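Local coordinates for TfuA domain-containing protein (Methanosarcina acetivorans, PDB 6XP8) that takes part in peptide backbone thioamidation, probably as the partner of a YcaO enzyme, at residues A[26-30]-A[31-35]; A[60-63]-A[64-68]; A[137-141]-A[142-146]. One frame throughout, in Å; residues are numbered along the deposited sequence.

Contact 1: residues A[26-30]-A[31-35]; sequences PPVRR and FQLEK
Q32 folds back over the loop that precedes it and takes hold of the backbone of R29: OE1 accepts the N-H of R29 at 2.8 Å, the donor N standing well above the carbonyl plane of the amide and not on a lone pair. The first side-chain torsion of Q32 sets CG beside its own N (chi1 -69°), and from there the chain runs extended back towards V28 and R29. Between them the backbone makes a type II beta turn, R29 to Q32, closed by a long, weak bond from Q32 N to R29 O (3.3 Å). A water bridges the same two atoms, donating to R29 O and accepting from Q32 N at 2.8 Å. F31, at the third position of the turn, has positive phi (58°), unusual for a residue with a side chain.

The tight side faces the sheet. There V28 CG2 meets L33 CD2 at 3.9 Å, and both also pack on F6 of strand 3-6, as suits branched apolar side chains facing the sheet. The outer side is looser: the R29 guanidinium lies with one face under Q32 NE2, 3.4 Å from NH2, the two planes 52° apart; both are donors, so this is contact over the face and no hydrogen bond. F31, an exposed ring, meets R30 CG obliquely through CD2. A second water lies 2.7 Å from Q32 OE1 and 2.8 Å from P26 O and probably donates to one or both. The rotation of the Q32 amide is thus probably set mainly by the bond from R29 N, with help from this water where it donates.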
loop_
_atom_site.group_PDB
_atom_site.type_symbol
_atom_site.label_atom_id
_atom_site.label_comp_id
_atom_site.label_asym_id
_atom_site.label_seq_id
_atom_site.Cartn_x
_atom_site.Cartn_y
_atom_site.Cartn_z
ATOM N N PRO A 26 -1.712 -12.850 -7.149
ATOM C CA PRO A 26 -0.864 -11.682 -7.426
ATOM C C PRO A 26 -1.657 -10.359 -7.372
ATOM O O PRO A 26 -2.903 -10.399 -7.330
ATOM C CB PRO A 26 -0.367 -11.944 -8.855
ATOM C CG PRO A 26 -0.451 -13.418 -9.016
ATOM C CD PRO A 26 -1.685 -13.810 -8.272
ATOM N N PRO A 27 -0.961 -9.194 -7.359
ATOM C CA PRO A 27 -1.669 -7.905 -7.406
ATOM C C PRO A 27 -2.778 -7.901 -8.466
ATOM O O PRO A 27 -2.562 -8.383 -9.585
ATOM C CB PRO A 27 -0.564 -6.916 -7.774
ATOM C CG PRO A 27 0.651 -7.506 -7.148
ATOM C CD PRO A 27 0.500 -8.997 -7.235
ATOM N N VAL A 28 -3.951 -7.392 -8.093
ATOM C CA VAL A 28 -5.157 -7.507 -8.925
ATOM C C VAL A 28 -5.052 -6.697 -10.226
ATOM O O VAL A 28 -4.479 -5.602 -10.242
ATOM C CB VAL A 28 -6.450 -7.191 -8.119
ATOM C CG1 VAL A 28 -6.549 -5.714 -7.732
ATOM C CG2 VAL A 28 -7.706 -7.679 -8.844
ATOM N N ARG A 29 -5.574 -7.285 -11.304
ATOM C CA ARG A 29 -5.681 -6.634 -12.610
ATOM C C ARG A 29 -7.127 -6.663 -13.083
ATOM O O ARG A 29 -7.951 -7.397 -12.536
ATOM C CB ARG A 29 -4.791 -7.320 -13.653
ATOM C CG ARG A 29 -3.322 -7.414 -13.282
ATOM C CD ARG A 29 -2.457 -7.724 -14.494
ATOM N NE ARG A 29 -2.684 -9.065 -15.042
ATOM C CZ ARG A 29 -2.085 -10.180 -14.619
ATOM N NH1 ARG A 29 -1.215 -10.155 -13.615
ATOM N NH2 ARG A 29 -2.366 -11.333 -15.205
ATOM N N ARG A 30 -7.410 -5.882 -14.127
ATOM C CA ARG A 30 -8.740 -5.783 -14.731
ATOM C C ARG A 30 -9.314 -7.155 -15.122
ATOM O O ARG A 30 -8.626 -8.005 -15.698
ATOM C CB ARG A 30 -8.702 -4.814 -15.924
ATOM C CG ARG A 30 -10.061 -4.465 -16.526
ATOM C CD ARG A 30 -9.932 -3.514 -17.709
ATOM N NE ARG A 30 -10.412 -2.172 -17.386
ATOM C CZ ARG A 30 -9.678 -1.207 -16.832
ATOM N NH1 ARG A 30 -8.408 -1.411 -16.525
ATOM N NH2 ARG A 30 -10.226 -0.025 -16.583
ATOM N N PHE A 31 -10.577 -7.350 -14.750
ATOM C CA PHE A 31 -11.358 -8.574 -14.987
ATOM C C PHE A 31 -10.791 -9.870 -14.407
ATOM O O PHE A 31 -10.903 -10.946 -14.999
ATOM C CB PHE A 31 -11.812 -8.679 -16.455
ATOM C CG PHE A 31 -12.851 -7.658 -16.823
ATOM C CD1 PHE A 31 -14.057 -7.578 -16.108
ATOM C CD2 PHE A 31 -12.628 -6.757 -17.865
ATOM C CE1 PHE A 31 -15.015 -6.626 -16.433
ATOM C CE2 PHE A 31 -13.589 -5.811 -18.202
ATOM C CZ PHE A 31 -14.781 -5.744 -17.483
ATOM N N GLN A 32 -10.207 -9.749 -13.217
ATOM C CA GLN A 32 -9.789 -10.905 -12.441
ATOM C C GLN A 32 -10.783 -11.272 -11.338
ATOM O O GLN A 32 -10.891 -12.450 -10.979
ATOM C CB GLN A 32 -8.392 -10.701 -11.854
ATOM C CG GLN A 32 -7.295 -10.702 -12.905
ATOM C CD GLN A 32 -5.903 -10.673 -12.309
ATOM O OE1 GLN A 32 -5.670 -10.082 -11.254
ATOM N NE2 GLN A 32 -4.967 -11.315 -12.990
ATOM N N LEU A 33 -11.505 -10.275 -10.816
ATOM C CA LEU A 33 -12.444 -10.486 -9.703
ATOM C C LEU A 33 -13.599 -11.423 -10.040
ATOM O O LEU A 33 -13.951 -12.280 -9.227
ATOM C CB LEU A 33 -13.017 -9.161 -9.178
ATOM C CG LEU A 33 -12.159 -8.099 -8.480
ATOM C CD1 LEU A 33 -13.080 -7.111 -7.788
ATOM C CD2 LEU A 33 -11.179 -8.676 -7.469
ATOM N N GLU A 34 -14.176 -11.262 -11.233
ATOM C CA GLU A 34 -15.380 -12.013 -11.618
ATOM C C GLU A 34 -15.170 -13.528 -11.661
ATOM O O GLU A 34 -16.111 -14.274 -11.391
ATOM C CB GLU A 34 -15.983 -11.493 -12.932
ATOM C CG GLU A 34 -17.453 -11.872 -13.167
ATOM C CD GLU A 34 -18.428 -11.328 -12.126
ATOM O OE1 GLU A 34 -19.444 -12.009 -11.857
ATOM O OE2 GLU A 34 -18.202 -10.222 -11.581
ATOM N N LYS A 35 -13.941 -13.967 -11.966
ATOM C CA LYS A 35 -13.580 -15.398 -11.932
ATOM C C LYS A 35 -13.862 -16.004 -10.556
ATOM O O LYS A 35 -14.441 -17.088 -10.450
ATOM C CB LYS A 35 -12.103 -15.609 -12.308
ATOM C CG LYS A 35 -11.717 -17.066 -12.549
ATOM C CD LYS A 35 -10.213 -17.249 -12.693
ATOM C CE LYS A 35 -9.861 -18.704 -12.974
ATOM N NZ LYS A 35 -8.386 -18.940 -12.988
HETATM O O HOH W 1 -3.936 -11.449 -9.674
HETATM O O HOH W 2 -10.199 -7.710 -11.232
#

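Contact 2: residues A[60-63]-A[64-68]; sequences REIL and SALNA
L63 and S64, neighbours in the middle of helix 59-67, have the most surface buried here, with L66 next. The N-H of S64 reaches back to R60 O at 2.9 Å, and three residues on, N67 N bonds L63 O at the same length; A65 and L66 pair likewise with E61 and I62, which is the regular i to i+4 pattern of an alpha helix. S64 turns OG anti to its N (chi1 -179°), and the hydroxyl has its partner in E34; a small polar side chain suits a partly exposed place where helix 59-67 meets helix 33-38. The R60 guanidinium comes round over this serine, one face towards OG, with NH2 4.3 Å from it.

The helix is the crossover of a beta-alpha-beta unit, joining the parallel strands 43-46 and 71-74. L66 serves that packing: its CD1 touches I62 CG2 at 4.0 Å, the two side chains lying side by side and pointing the same way. I62 and L66, four apart, present one apolar face, L66 to V72 of strand 71-74 and I62 to L33 and helix 78-86. A65, with no more than a methyl, lets the helix sit close to V72 and to V37. L63, partly exposed, lies against H89, and its CD2 passes L66 CD1 at 4.3 Å. At the last turn N67 folds CG over L63 O, 3.1 Å away, although the angle from ND2 is too poor for a bond.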
loop_
_atom_site.group_PDB
_atom_site.type_symbol
_atom_site.label_atom_id
_atom_site.label_comp_id
_atom_site.label_asym_id
_atom_site.label_seq_id
_atom_site.Cartn_x
_atom_site.Cartn_y
_atom_site.Cartn_z
ATOM N N ARG A 60 -16.710 -0.953 -11.821
ATOM C CA ARG A 60 -17.723 -1.897 -12.318
ATOM C C ARG A 60 -17.524 -3.326 -11.780
ATOM O O ARG A 60 -18.489 -3.983 -11.374
ATOM C CB ARG A 60 -17.775 -1.843 -13.864
ATOM C CG ARG A 60 -18.270 -3.087 -14.600
ATOM C CD ARG A 60 -19.790 -3.184 -14.680
ATOM N NE ARG A 60 -20.222 -4.568 -14.904
ATOM C CZ ARG A 60 -21.418 -5.069 -14.591
ATOM N NH1 ARG A 60 -22.358 -4.317 -14.024
ATOM N NH2 ARG A 60 -21.675 -6.344 -14.846
ATOM N N GLU A 61 -16.269 -3.776 -11.757
ATOM C CA GLU A 61 -15.902 -5.109 -11.272
ATOM C C GLU A 61 -16.171 -5.288 -9.781
ATOM O O GLU A 61 -16.683 -6.329 -9.362
ATOM C CB GLU A 61 -14.423 -5.370 -11.517
ATOM C CG GLU A 61 -13.979 -5.267 -12.960
ATOM C CD GLU A 61 -12.505 -5.540 -13.083
ATOM O OE1 GLU A 61 -12.064 -6.594 -12.584
ATOM O OE2 GLU A 61 -11.797 -4.703 -13.667
ATOM N N ILE A 62 -15.801 -4.274 -8.998
ATOM C CA ILE A 62 -15.994 -4.289 -7.547
ATOM C C ILE A 62 -17.498 -4.257 -7.245
ATOM O O ILE A 62 -17.984 -5.067 -6.449
ATOM C CB ILE A 62 -15.198 -3.158 -6.841
ATOM C CG1 ILE A 62 -13.691 -3.466 -6.916
ATOM C CG2 ILE A 62 -15.636 -2.985 -5.384
ATOM C CD1 ILE A 62 -12.784 -2.253 -6.840
ATOM N N LEU A 63 -18.219 -3.357 -7.915
ATOM C CA LEU A 63 -19.677 -3.257 -7.767
ATOM C C LEU A 63 -20.419 -4.543 -8.131
ATOM O O LEU A 63 -21.394 -4.895 -7.457
ATOM C CB LEU A 63 -20.235 -2.063 -8.550
ATOM C CG LEU A 63 -19.857 -0.660 -8.052
ATOM C CD1 LEU A 63 -20.273 0.400 -9.065
ATOM C CD2 LEU A 63 -20.442 -0.355 -6.681
ATOM N N SER A 64 -19.954 -5.238 -9.175
ATOM C CA SER A 64 -20.515 -6.538 -9.569
ATOM C C SER A 64 -20.382 -7.562 -8.435
ATOM O O SER A 64 -21.357 -8.242 -8.084
ATOM C CB SER A 64 -19.859 -7.064 -10.854
ATOM O OG SER A 64 -20.420 -8.310 -11.236
ATOM N N ALA A 65 -19.179 -7.644 -7.862
ATOM C CA ALA A 65 -18.898 -8.520 -6.720
ATOM C C ALA A 65 -19.803 -8.217 -5.519
ATOM O O ALA A 65 -20.375 -9.138 -4.925
ATOM C CB ALA A 65 -17.423 -8.433 -6.331
ATOM N N LEU A 66 -19.944 -6.931 -5.192
ATOM C CA LEU A 66 -20.794 -6.478 -4.084
ATOM C C LEU A 66 -22.268 -6.825 -4.307
ATOM O O LEU A 66 -22.942 -7.280 -3.378
ATOM C CB LEU A 66 -20.627 -4.971 -3.839
ATOM C CG LEU A 66 -19.268 -4.475 -3.313
ATOM C CD1 LEU A 66 -19.146 -2.977 -3.509
ATOM C CD2 LEU A 66 -19.044 -4.859 -1.852
ATOM N N ASN A 67 -22.739 -6.626 -5.541
ATOM C CA ASN A 67 -24.125 -6.936 -5.930
ATOM C C ASN A 67 -24.430 -8.436 -5.907
ATOM O O ASN A 67 -25.588 -8.829 -5.738
ATOM C CB ASN A 67 -24.451 -6.360 -7.317
ATOM C CG ASN A 67 -24.483 -4.839 -7.343
ATOM O OD1 ASN A 67 -24.680 -4.178 -6.320
ATOM N ND2 ASN A 67 -24.292 -4.276 -8.531
ATOM N N ALA A 68 -23.394 -9.260 -6.081
ATOM C CA ALA A 68 -23.507 -10.721 -6.019
ATOM C C ALA A 68 -23.398 -11.283 -4.591
ATOM O O ALA A 68 -23.417 -12.503 -4.398
ATOM C CB ALA A 68 -22.471 -11.369 -6.932
#

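Contact 3: residues A[137-141]-A[142-146]; sequences AALDT and GLVSE
V144 turns its CG2 methyl back against L139, 4.0 Å from CB, just after helix 128-140 has been closed by a Schellman motif. The closure uses two backbone bonds: L143 N to A138 O, 2.9 Å and fairly straight at 160°, and a weak one from G142 N to L139 O. Glycine suits the turn, for phi at G142 is positive (77°), a region it enters easily.

The knob of the valine fits a shallow hollow between A138 CB and the L139 backbone; the alanine methyl is small enough to let it settle, with A138 CB 4.4 Å from V144 CG2. V144 takes the crowded rotamer for this methyl, between its own N and carbonyl carbon. L139 CD1 lies along the chain leading into helix 146-157, 3.4 Å from V144 O. On the far flank L143 lies alongside T141, L143 CD1 against T141 CB at 3.9 Å, and both also touch F190 of helix 181-193. S145, a short polar residue, caps the start of the next helix. A water donates to both L139 O and V144 O, while T141 OG1 gives its hydrogen to A137 O at 2.7 Å, from the face opposite to that used by T141 N.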
loop_
_atom_site.group_PDB
_atom_site.type_symbol
_atom_site.label_atom_id
_atom_site.label_comp_id
_atom_site.label_asym_id
_atom_site.label_seq_id
_atom_site.Cartn_x
_atom_site.Cartn_y
_atom_site.Cartn_z
ATOM N N ALA A 137 8.813 9.890 11.750
ATOM C CA ALA A 137 9.488 9.168 12.837
ATOM C C ALA A 137 10.937 9.636 13.029
ATOM O O ALA A 137 11.394 9.791 14.163
ATOM C CB ALA A 137 9.438 7.667 12.598
ATOM N N ALA A 138 11.638 9.882 11.920
ATOM C CA ALA A 138 13.001 10.431 11.942
ATOM C C ALA A 138 13.069 11.812 12.596
ATOM O O ALA A 138 13.996 12.085 13.372
ATOM C CB ALA A 138 13.575 10.483 10.536
ATOM N N LEU A 139 12.087 12.663 12.278
ATOM C CA LEU A 139 11.924 13.981 12.901
ATOM C C LEU A 139 11.705 13.869 14.415
ATOM O O LEU A 139 12.247 14.669 15.183
ATOM C CB LEU A 139 10.768 14.748 12.237
ATOM C CG LEU A 139 10.379 16.160 12.700
ATOM C CD1 LEU A 139 11.410 17.210 12.310
ATOM C CD2 LEU A 139 9.013 16.535 12.149
ATOM N N ASP A 140 10.917 12.872 14.821
ATOM C CA ASP A 140 10.642 12.592 16.238
ATOM C C ASP A 140 11.872 12.100 17.007
ATOM O O ASP A 140 12.034 12.410 18.192
ATOM C CB ASP A 140 9.492 11.583 16.371
ATOM C CG ASP A 140 8.159 12.122 15.853
ATOM O OD1 ASP A 140 7.996 13.356 15.713
ATOM O OD2 ASP A 140 7.264 11.296 15.583
ATOM N N THR A 141 12.730 11.340 16.327
ATOM C CA THR A 141 13.977 10.816 16.904
ATOM C C THR A 141 15.088 11.892 16.900
ATOM O O THR A 141 16.172 11.688 17.466
ATOM C CB THR A 141 14.428 9.522 16.177
ATOM O OG1 THR A 141 13.279 8.733 15.842
ATOM C CG2 THR A 141 15.362 8.676 17.049
ATOM N N GLY A 142 14.800 13.035 16.274
ATOM C CA GLY A 142 15.733 14.163 16.198
ATOM C C GLY A 142 16.836 13.959 15.178
ATOM O O GLY A 142 17.919 14.528 15.306
ATOM N N LEU A 143 16.554 13.151 14.159
ATOM C CA LEU A 143 17.531 12.852 13.117
ATOM C C LEU A 143 17.460 13.828 11.941
ATOM O O LEU A 143 18.398 13.908 11.148
ATOM C CB LEU A 143 17.390 11.399 12.645
ATOM C CG LEU A 143 17.724 10.335 13.701
ATOM C CD1 LEU A 143 17.052 9.024 13.358
ATOM C CD2 LEU A 143 19.224 10.148 13.892
ATOM N N VAL A 144 16.338 14.540 11.828
ATOM C CA VAL A 144 16.190 15.674 10.903
ATOM C C VAL A 144 15.547 16.876 11.606
ATOM O O VAL A 144 14.786 16.721 12.573
ATOM C CB VAL A 144 15.390 15.329 9.603
ATOM C CG1 VAL A 144 16.128 14.308 8.744
ATOM C CG2 VAL A 144 13.972 14.856 9.905
ATOM N N SER A 145 15.869 18.071 11.113
ATOM C CA SER A 145 15.135 19.287 11.454
ATOM C C SER A 145 13.842 19.331 10.644
ATOM O O SER A 145 13.660 18.540 9.710
ATOM C CB SER A 145 15.978 20.515 11.119
ATOM O OG SER A 145 16.052 20.685 9.711
ATOM N N GLU A 146 12.961 20.272 10.979
ATOM C CA GLU A 146 11.727 20.464 10.229
ATOM C C GLU A 146 12.007 20.888 8.781
ATOM O O GLU A 146 11.350 20.396 7.858
ATOM C CB GLU A 146 10.810 21.458 10.936
ATOM C CG GLU A 146 9.359 21.009 10.968
ATOM C CD GLU A 146 8.566 21.648 12.096
ATOM O OE1 GLU A 146 7.924 20.901 12.867
ATOM O OE2 GLU A 146 8.590 22.889 12.214
HETATM O O HOH W 3 13.623 17.280 15.015
#

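In the fold
Contacts 1 and 2 are neighbours, their centres 12 Å apart: contact 1 is the loop after strand 23-25 with the start of helix 33-38, contact 2 part of helix 59-67, both beside the parallel sheet. They meet directly. E61 OE1 takes a hydrogen bond from F31 N at 2.7 Å, and with the S64 hydroxyl, whose OG lies 2.9 Å from E34 OE2, this ties 26-35 to helix 59-67 at two points. Contact 3 stands apart in the helical part of the chain, on the opposite side of its centre, with nearest atoms about 26 Å from contact 1 and about 31 Å from contact 2. It joins consecutive helices, whereas the other two border the sheet.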